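Local structure of dephospho-CoA kinase (Campylobacter jejuni subsp. jejuni serotype O:2, 4ZO4) at residues K31-A35 with D36-H40; L120-S124 with G125-N129; K67-R71 with K72-E76. The protein probably catalyses the last step of coenzyme A biosynthesis, the ATP-dependent phosphorylation of the 3'-hydroxyl of dephospho-CoA. All blocks are in the same frame, centred on the assembly; numbering follows the deposited sequence.

Contact 1 of 3, residues K31-A35 with D36-H40; sequences KSISA and DKIAH
The N-cap of helix 35-45 brings Ser34 against Lys37 just where strand 31-34 ends. With chi1 at 174°, Ser34 OG stands opposite its own backbone N and leans over the first turn, accepting a weak capping bond from Lys37 N at 3.3 Å. The near part of the Lys37 side chain comes in alongside the same hydroxyl: Lys37 CG also lies 3.3 Å from Ser34 OG, and the chain then bends at chi2 to carry its amine away from the strand. Two main-chain bonds follow. Ile38 N donates to Ser34 O at 3.2 Å, and Ala39 N donates to Ala35 O at 2.9 Å, so Ser34 serves the helix start with both its hydroxyl and its carbonyl. This is the strand-to-helix turn at the edge of the parallel sheet of a P-loop kinase, strand 31-34 being outermost within the chain and bonded to strand 114-117. On the apolar side Ile33 CD1 and Ile38 CD1 meet loosely at 4.4 Å, methyl to methyl, and Gln103 of helix 82-109 touches both isoleucines. The Asp36 side chain, whose CB leads away from the strand, comes within about 5 Å of that of Lys18, a residue predicted to bind ATP; Pro119 also touches it.

Contact 2 of 3, residues L120-S124 with G125-N129; sequences LFFES and GAYEN
Phe122 and Tyr127 reach toward each other within the loop that joins strands 114-117 and 132-136, and their side chains cross obliquely. Phe122 offers an edge: the nearest ring atoms are Phe122 CD1 and Tyr127 CE2, 4.1 Å apart, with the tyrosine carbon close to the plane of the phenylalanine ring. The result is a slanted apolar contact. Tyr127 CG is anti to the carbonyl carbon (chi1 -62°), which brings the phenol end to Ser124. There Tyr127 OH lies 3.4 Å from Ser124 CB, while Tyr127 CZ comes to 4.0 Å from Ser124 C, so both the side chain and the main chain of the serine meet the phenol. Ser124 OG, by contrast, is hydrogen-bonded to Asn80 of the second subunit. Gly125 is extended (phi 161°, psi 177°) and carries the chain from Ser124 toward Tyr127. Glu123 CB leads away from Tyr127; its OE1 is hydrogen-bonded to His93, and its OE2 forms a salt bridge with Lys85 of the second subunit. The loop runs close to the nucleotide site, the side chain of Phe122 being about 8 Å from that of Lys18, which is predicted to bind ATP. Helix 82-109 touches both rings through Ile100 and adds a cation-pi partner for Tyr127 in Arg97, while Phe9 of strand 7-12 touches the tyrosine and Ala35 and Asp36 of helix 35-45 meet Phe122.

Contact 3 of 3, residues K67-R71 with K72-E76; sequences KKIDR and KILGE
Asp70 and Leu74 are joined by the first main-chain bond of helix 71-80: Leu74 N donates to Asp70 O at 3.1 Å. Gly75 N follows with a bond to Arg71 O at 3.2 Å. The next residue, Glu76, donates from its N to Lys72 O at 3.0 Å. The Asp70 backbone is also hydrogen-bonded to Leu62. The Asp70 carboxylate, its CG placed anti to the backbone N (chi1 -153°), swings over the helix start and crosses the Ile73 side chain at a slant, with OD2 beside CG1 and CD1 of the isoleucine. Asp70 OD1 runs beside Lys72 CB at 3.8 Å, and no capping bond from this carboxylate to the turn is identified; Lys64 touches the Asp70 side chain as well. Outside this turn, the guanidinium of Arg71 finds its acid across the interface with the second subunit, where Glu76 of that subunit pairs with Arg71 NH2; the Glu76 carboxylate of this chain pairs in return with the neighbouring Arg71, a reciprocal pair of salt bridges. On the apolar side Ile69 CG2 meets Leu74 CD2 at 4.3 Å, both side chains also packing on helix 47-54. With Asp70 at the N-cap position and its carbonyl opening the i to i+4 pattern, this is the N-terminal turn of a helix, set here at a subunit interface.

In the fold
Each contact is a local turn of one continuous stretch, so none nests within or crosses another. From the N terminus, contact 1 comes first, after the P-loop, and leads from the edge strand into helix 35-45. Contact 3 follows, where the loop after helix 47-54 enters helix 71-80; it packs on helix 35-45, Arg71 against His40. Contact 2 comes last, in the loop between strands 114-117 and 132-136, and packs back on contact 1, bringing that loop against the start of helix 35-45. Contacts 2 and 3 do not touch, their nearest atoms being about 12 Å apart, yet both meet the second subunit.

Contact 1 of 3, residues K31-A35 with D36-H40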
loop_
_atom_site.group_PDB
_atom_site.type_symbol
_atom_site.label_atom_id
_atom_site.label_comp_id
_atom_site.label_asym_id
_atom_site.label_seq_id
_atom_site.Cartn_x
_atom_site.Cartn_y
_atom_site.Cartn_z
ATOM N N LYS A 31 24.710 20.651 -19.466
ATOM C CA LYS A 31 23.285 20.433 -19.816
ATOM C C LYS A 31 22.487 19.752 -18.699
ATOM O O LYS A 31 22.894 18.714 -18.196
ATOM C CB LYS A 31 23.170 19.531 -21.059
ATOM C CG LYS A 31 23.843 20.049 -22.332
ATOM C CD LYS A 31 22.957 21.033 -23.096
ATOM C CE LYS A 31 23.282 21.055 -24.580
ATOM N NZ LYS A 31 22.279 21.817 -25.378
ATOM N N SER A 32 21.338 20.312 -18.341
ATOM C CA SER A 32 20.386 19.609 -17.471
ATOM C C SER A 32 19.020 19.472 -18.114
ATOM O O SER A 32 18.580 20.355 -18.850
ATOM C CB SER A 32 20.184 20.361 -16.170
ATOM O OG SER A 32 19.467 21.561 -16.423
ATOM N N ILE A 33 18.339 18.373 -17.818
ATOM C CA ILE A 33 16.888 18.255 -18.119
ATOM C C ILE A 33 16.124 18.137 -16.812
ATOM O O ILE A 33 16.649 17.642 -15.815
ATOM C CB ILE A 33 16.561 17.072 -19.056
ATOM C CG1 ILE A 33 16.892 15.733 -18.399
ATOM C CG2 ILE A 33 17.340 17.216 -20.356
ATOM C CD1 ILE A 33 16.897 14.570 -19.366
ATOM N N SER A 34 14.906 18.637 -16.785
ATOM C CA SER A 34 14.089 18.523 -15.556
ATOM C C SER A 34 13.069 17.389 -15.659
ATOM O O SER A 34 12.314 17.315 -16.633
ATOM C CB SER A 34 13.379 19.830 -15.253
ATOM O OG SER A 34 12.488 19.675 -14.162
ATOM N N ALA A 35 13.045 16.516 -14.649
ATOM C CA ALA A 35 12.103 15.379 -14.624
ATOM C C ALA A 35 10.686 15.886 -14.456
ATOM O O ALA A 35 9.814 15.479 -15.212
ATOM C CB ALA A 35 12.447 14.380 -13.533
ATOM N N ASP A 36 10.464 16.816 -13.530
ATOM C CA ASP A 36 9.113 17.382 -13.337
ATOM C C ASP A 36 8.603 18.175 -14.513
ATOM O O ASP A 36 7.399 18.218 -14.737
ATOM C CB ASP A 36 9.034 18.266 -12.101
ATOM C CG ASP A 36 9.013 17.468 -10.838
ATOM O OD1 ASP A 36 9.090 16.217 -10.936
ATOM O OD2 ASP A 36 8.908 18.077 -9.747
ATOM N N LYS A 37 9.483 18.814 -15.268
ATOM C CA LYS A 37 9.010 19.579 -16.411
ATOM C C LYS A 37 8.518 18.567 -17.443
ATOM O O LYS A 37 7.363 18.611 -17.866
ATOM C CB LYS A 37 10.109 20.504 -16.953
ATOM C CG LYS A 37 10.494 21.630 -15.991
ATOM C CD LYS A 37 9.571 22.849 -16.127
ATOM C CE LYS A 37 10.035 24.050 -15.290
ATOM N NZ LYS A 37 9.240 24.216 -14.029
ATOM N N ILE A 38 9.372 17.608 -17.788
ATOM C CA ILE A 38 8.948 16.503 -18.651
ATOM C C ILE A 38 7.604 15.896 -18.181
ATOM O O ILE A 38 6.696 15.664 -18.988
ATOM C CB ILE A 38 10.004 15.401 -18.718
ATOM C CG1 ILE A 38 11.237 15.896 -19.457
ATOM C CG2 ILE A 38 9.476 14.212 -19.477
ATOM C CD1 ILE A 38 12.496 15.078 -19.202
ATOM N N ALA A 39 7.485 15.661 -16.880
ATOM C CA ALA A 39 6.253 15.114 -16.316
ATOM C C ALA A 39 5.035 16.002 -16.562
ATOM O O ALA A 39 3.963 15.519 -16.934
ATOM C CB ALA A 39 6.425 14.842 -14.832
ATOM N N HIS A 40 5.213 17.300 -16.371
ATOM C CA HIS A 40 4.121 18.241 -16.485
ATOM C C HIS A 40 3.668 18.304 -17.950
ATOM O O HIS A 40 2.457 18.404 -18.239
ATOM C CB HIS A 40 4.556 19.605 -15.913
ATOM C CG HIS A 40 3.548 20.702 -16.093
ATOM N ND1 HIS A 40 3.890 22.037 -16.046
ATOM C CD2 HIS A 40 2.217 20.667 -16.347
ATOM C CE1 HIS A 40 2.813 22.774 -16.248
ATOM N NE2 HIS A 40 1.785 21.967 -16.438
#

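Contact 2 of 3, residues L120-S124 with G125-N129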
loop_
_atom_site.group_PDB
_atom_site.type_symbol
_atom_site.label_atom_id
_atom_site.label_comp_id
_atom_site.label_asym_id
_atom_site.label_seq_id
_atom_site.Cartn_x
_atom_site.Cartn_y
_atom_site.Cartn_z
ATOM N N LEU A 120 13.449 13.186 -5.381
ATOM C CA LEU A 120 14.043 12.002 -4.772
ATOM C C LEU A 120 13.165 10.777 -4.922
ATOM O O LEU A 120 13.686 9.721 -5.246
ATOM C CB LEU A 120 14.400 12.258 -3.297
ATOM C CG LEU A 120 15.094 11.154 -2.481
ATOM C CD1 LEU A 120 16.362 10.654 -3.152
ATOM C CD2 LEU A 120 15.409 11.625 -1.069
ATOM N N PHE A 121 11.850 10.895 -4.687
ATOM C CA PHE A 121 10.967 9.707 -4.759
ATOM C C PHE A 121 10.142 9.644 -6.047
ATOM O O PHE A 121 8.956 9.415 -6.020
ATOM C CB PHE A 121 10.070 9.622 -3.521
ATOM C CG PHE A 121 10.830 9.502 -2.236
ATOM C CD1 PHE A 121 11.253 10.641 -1.558
ATOM C CD2 PHE A 121 11.120 8.251 -1.701
ATOM C CE1 PHE A 121 11.956 10.537 -0.381
ATOM C CE2 PHE A 121 11.826 8.142 -0.529
ATOM C CZ PHE A 121 12.251 9.289 0.132
ATOM N N PHE A 122 10.798 9.808 -7.184
ATOM C CA PHE A 122 10.134 9.904 -8.471
ATOM C C PHE A 122 9.809 8.522 -8.864
ATOM O O PHE A 122 10.539 7.610 -8.539
ATOM C CB PHE A 122 11.082 10.478 -9.515
ATOM C CG PHE A 122 10.409 11.154 -10.674
ATOM C CD1 PHE A 122 10.675 10.753 -11.956
ATOM C CD2 PHE A 122 9.554 12.231 -10.472
ATOM C CE1 PHE A 122 10.100 11.401 -13.024
ATOM C CE2 PHE A 122 8.954 12.877 -11.537
ATOM C CZ PHE A 122 9.229 12.457 -12.814
ATOM N N GLU A 123 8.747 8.382 -9.642
ATOM C CA GLU A 123 8.062 7.129 -9.790
ATOM C C GLU A 123 8.398 6.329 -11.040
ATOM O O GLU A 123 8.578 5.108 -10.971
ATOM C CB GLU A 123 6.558 7.396 -9.774
ATOM C CG GLU A 123 5.977 7.613 -8.390
ATOM C CD GLU A 123 4.453 7.637 -8.378
ATOM O OE1 GLU A 123 3.820 7.679 -9.463
ATOM O OE2 GLU A 123 3.878 7.620 -7.273
ATOM N N SER A 124 8.460 6.993 -12.180
ATOM C CA SER A 124 8.219 6.291 -13.454
ATOM C C SER A 124 9.226 5.213 -13.907
ATOM O O SER A 124 9.195 4.779 -15.057
ATOM C CB SER A 124 7.984 7.314 -14.553
ATOM O OG SER A 124 6.792 8.026 -14.257
ATOM N N GLY A 125 10.079 4.754 -12.997
ATOM C CA GLY A 125 10.980 3.643 -13.265
ATOM C C GLY A 125 12.109 3.645 -12.258
ATOM O O GLY A 125 12.182 4.535 -11.396
ATOM N N ALA A 126 12.976 2.639 -12.363
ATOM C CA ALA A 126 14.178 2.540 -11.532
ATOM C C ALA A 126 15.361 3.116 -12.306
ATOM O O ALA A 126 15.987 2.427 -13.118
ATOM C CB ALA A 126 14.438 1.094 -11.140
ATOM N N TYR A 127 15.664 4.385 -12.039
ATOM C CA TYR A 127 16.650 5.144 -12.818
ATOM C C TYR A 127 18.102 4.964 -12.360
ATOM O O TYR A 127 19.008 5.558 -12.941
ATOM C CB TYR A 127 16.281 6.634 -12.791
ATOM C CG TYR A 127 14.929 6.950 -13.431
ATOM C CD1 TYR A 127 14.812 7.139 -14.811
ATOM C CD2 TYR A 127 13.766 7.068 -12.651
ATOM C CE1 TYR A 127 13.588 7.437 -15.394
ATOM C CE2 TYR A 127 12.526 7.353 -13.228
ATOM C CZ TYR A 127 12.448 7.542 -14.597
ATOM O OH TYR A 127 11.241 7.828 -15.178
ATOM N N GLU A 128 18.335 4.128 -11.351
ATOM C CA GLU A 128 19.689 3.957 -10.790
ATOM C C GLU A 128 20.638 3.253 -11.770
ATOM O O GLU A 128 21.860 3.414 -11.698
ATOM C CB GLU A 128 19.669 3.161 -9.473
ATOM C CG GLU A 128 18.471 3.391 -8.550
ATOM C CD GLU A 128 17.464 2.248 -8.575
ATOM O OE1 GLU A 128 17.881 1.075 -8.435
ATOM O OE2 GLU A 128 16.253 2.527 -8.715
ATOM N N ASN A 129 20.056 2.485 -12.683
ATOM C CA ASN A 129 20.800 1.610 -13.570
ATOM C C ASN A 129 21.205 2.324 -14.845
ATOM O O ASN A 129 22.001 1.794 -15.629
ATOM C CB ASN A 129 19.938 0.403 -13.939
ATOM C CG ASN A 129 19.112 -0.089 -12.776
ATOM O OD1 ASN A 129 17.892 0.098 -12.752
ATOM N ND2 ASN A 129 19.773 -0.680 -11.778
#

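Contact 3 of 3, residues K67-R71 with K72-E76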
loop_
_atom_site.group_PDB
_atom_site.type_symbol
_atom_site.label_atom_id
_atom_site.label_comp_id
_atom_site.label_asym_id
_atom_site.label_seq_id
_atom_site.Cartn_x
_atom_site.Cartn_y
_atom_site.Cartn_z
ATOM N N LYS A 67 -7.056 22.553 -25.325
ATOM C CA LYS A 67 -6.431 21.271 -25.082
ATOM C C LYS A 67 -5.345 21.383 -24.007
ATOM O O LYS A 67 -4.207 20.939 -24.187
ATOM C CB LYS A 67 -5.927 20.664 -26.400
ATOM C CG LYS A 67 -7.075 20.088 -27.229
ATOM C CD LYS A 67 -6.668 19.647 -28.629
ATOM C CE LYS A 67 -6.972 20.708 -29.686
ATOM N NZ LYS A 67 -6.851 20.165 -31.071
ATOM N N LYS A 68 -5.725 21.996 -22.890
ATOM C CA LYS A 68 -4.873 22.075 -21.713
ATOM C C LYS A 68 -5.618 21.417 -20.551
ATOM O O LYS A 68 -6.846 21.434 -20.530
ATOM C CB LYS A 68 -4.537 23.539 -21.396
ATOM C CG LYS A 68 -3.092 23.922 -21.653
ATOM C CD LYS A 68 -2.831 25.394 -21.343
ATOM C CE LYS A 68 -1.466 25.604 -20.671
ATOM N NZ LYS A 68 -0.872 26.929 -21.058
ATOM N N ILE A 69 -4.875 20.836 -19.607
ATOM C CA ILE A 69 -5.464 20.092 -18.476
ATOM C C ILE A 69 -5.518 20.997 -17.247
ATOM O O ILE A 69 -4.508 21.597 -16.856
ATOM C CB ILE A 69 -4.662 18.793 -18.152
ATOM C CG1 ILE A 69 -5.176 17.609 -18.969
ATOM C CG2 ILE A 69 -4.713 18.430 -16.674
ATOM C CD1 ILE A 69 -6.382 16.914 -18.375
ATOM N N ASP A 70 -6.696 21.084 -16.639
ATOM C CA ASP A 70 -6.838 21.754 -15.361
ATOM C C ASP A 70 -6.207 20.831 -14.323
ATOM O O ASP A 70 -6.804 19.824 -13.941
ATOM C CB ASP A 70 -8.311 22.006 -15.048
ATOM C CG ASP A 70 -8.535 23.213 -14.126
ATOM O OD1 ASP A 70 -7.646 23.558 -13.312
ATOM O OD2 ASP A 70 -9.633 23.814 -14.215
ATOM N N ARG A 71 -4.983 21.166 -13.910
ATOM C CA ARG A 71 -4.195 20.335 -12.993
ATOM C C ARG A 71 -4.716 20.380 -11.558
ATOM O O ARG A 71 -4.441 19.478 -10.762
ATOM C CB ARG A 71 -2.700 20.731 -13.041
ATOM C CG ARG A 71 -1.866 19.941 -14.056
ATOM C CD ARG A 71 -0.817 20.776 -14.787
ATOM N NE ARG A 71 0.333 21.119 -13.948
ATOM C CZ ARG A 71 0.708 22.355 -13.596
ATOM N NH1 ARG A 71 0.033 23.436 -13.991
ATOM N NH2 ARG A 71 1.790 22.518 -12.841
ATOM N N LYS A 72 -5.463 21.428 -11.223
ATOM C CA LYS A 72 -6.063 21.536 -9.892
ATOM C C LYS A 72 -7.162 20.488 -9.725
ATOM O O LYS A 72 -7.164 19.709 -8.781
ATOM C CB LYS A 72 -6.633 22.943 -9.669
ATOM C CG LYS A 72 -6.927 23.266 -8.205
ATOM C CD LYS A 72 -7.333 24.722 -7.996
ATOM C CE LYS A 72 -7.961 24.927 -6.619
ATOM N NZ LYS A 72 -8.486 26.310 -6.416
ATOM N N ILE A 73 -8.089 20.488 -10.668
ATOM C CA ILE A 73 -9.153 19.510 -10.720
ATOM C C ILE A 73 -8.606 18.073 -10.800
ATOM O O ILE A 73 -9.026 17.207 -10.015
ATOM C CB ILE A 73 -10.101 19.809 -11.900
ATOM C CG1 ILE A 73 -10.778 21.170 -11.687
ATOM C CG2 ILE A 73 -11.178 18.736 -12.031
ATOM C CD1 ILE A 73 -11.628 21.641 -12.853
ATOM N N LEU A 74 -7.663 17.812 -11.705
ATOM C CA LEU A 74 -7.156 16.447 -11.868
ATOM C C LEU A 74 -6.586 15.930 -10.562
ATOM O O LEU A 74 -6.849 14.773 -10.188
ATOM C CB LEU A 74 -6.076 16.365 -12.940
ATOM C CG LEU A 74 -5.408 14.996 -13.123
ATOM C CD1 LEU A 74 -6.348 14.026 -13.807
ATOM C CD2 LEU A 74 -4.136 15.151 -13.937
ATOM N N GLY A 75 -5.787 16.761 -9.884
ATOM C CA GLY A 75 -5.304 16.422 -8.546
ATOM C C GLY A 75 -6.395 16.239 -7.481
ATOM O O GLY A 75 -6.246 15.425 -6.564
ATOM N N GLU A 76 -7.501 16.972 -7.583
ATOM C CA GLU A 76 -8.611 16.743 -6.665
ATOM C C GLU A 76 -9.225 15.391 -6.942
ATOM O O GLU A 76 -9.627 14.687 -6.015
ATOM C CB GLU A 76 -9.670 17.839 -6.772
ATOM C CG GLU A 76 -9.147 19.185 -6.256
ATOM C CD GLU A 76 -10.122 20.350 -6.415
ATOM O OE1 GLU A 76 -9.722 21.483 -6.061
ATOM O OE2 GLU A 76 -11.264 20.145 -6.893
#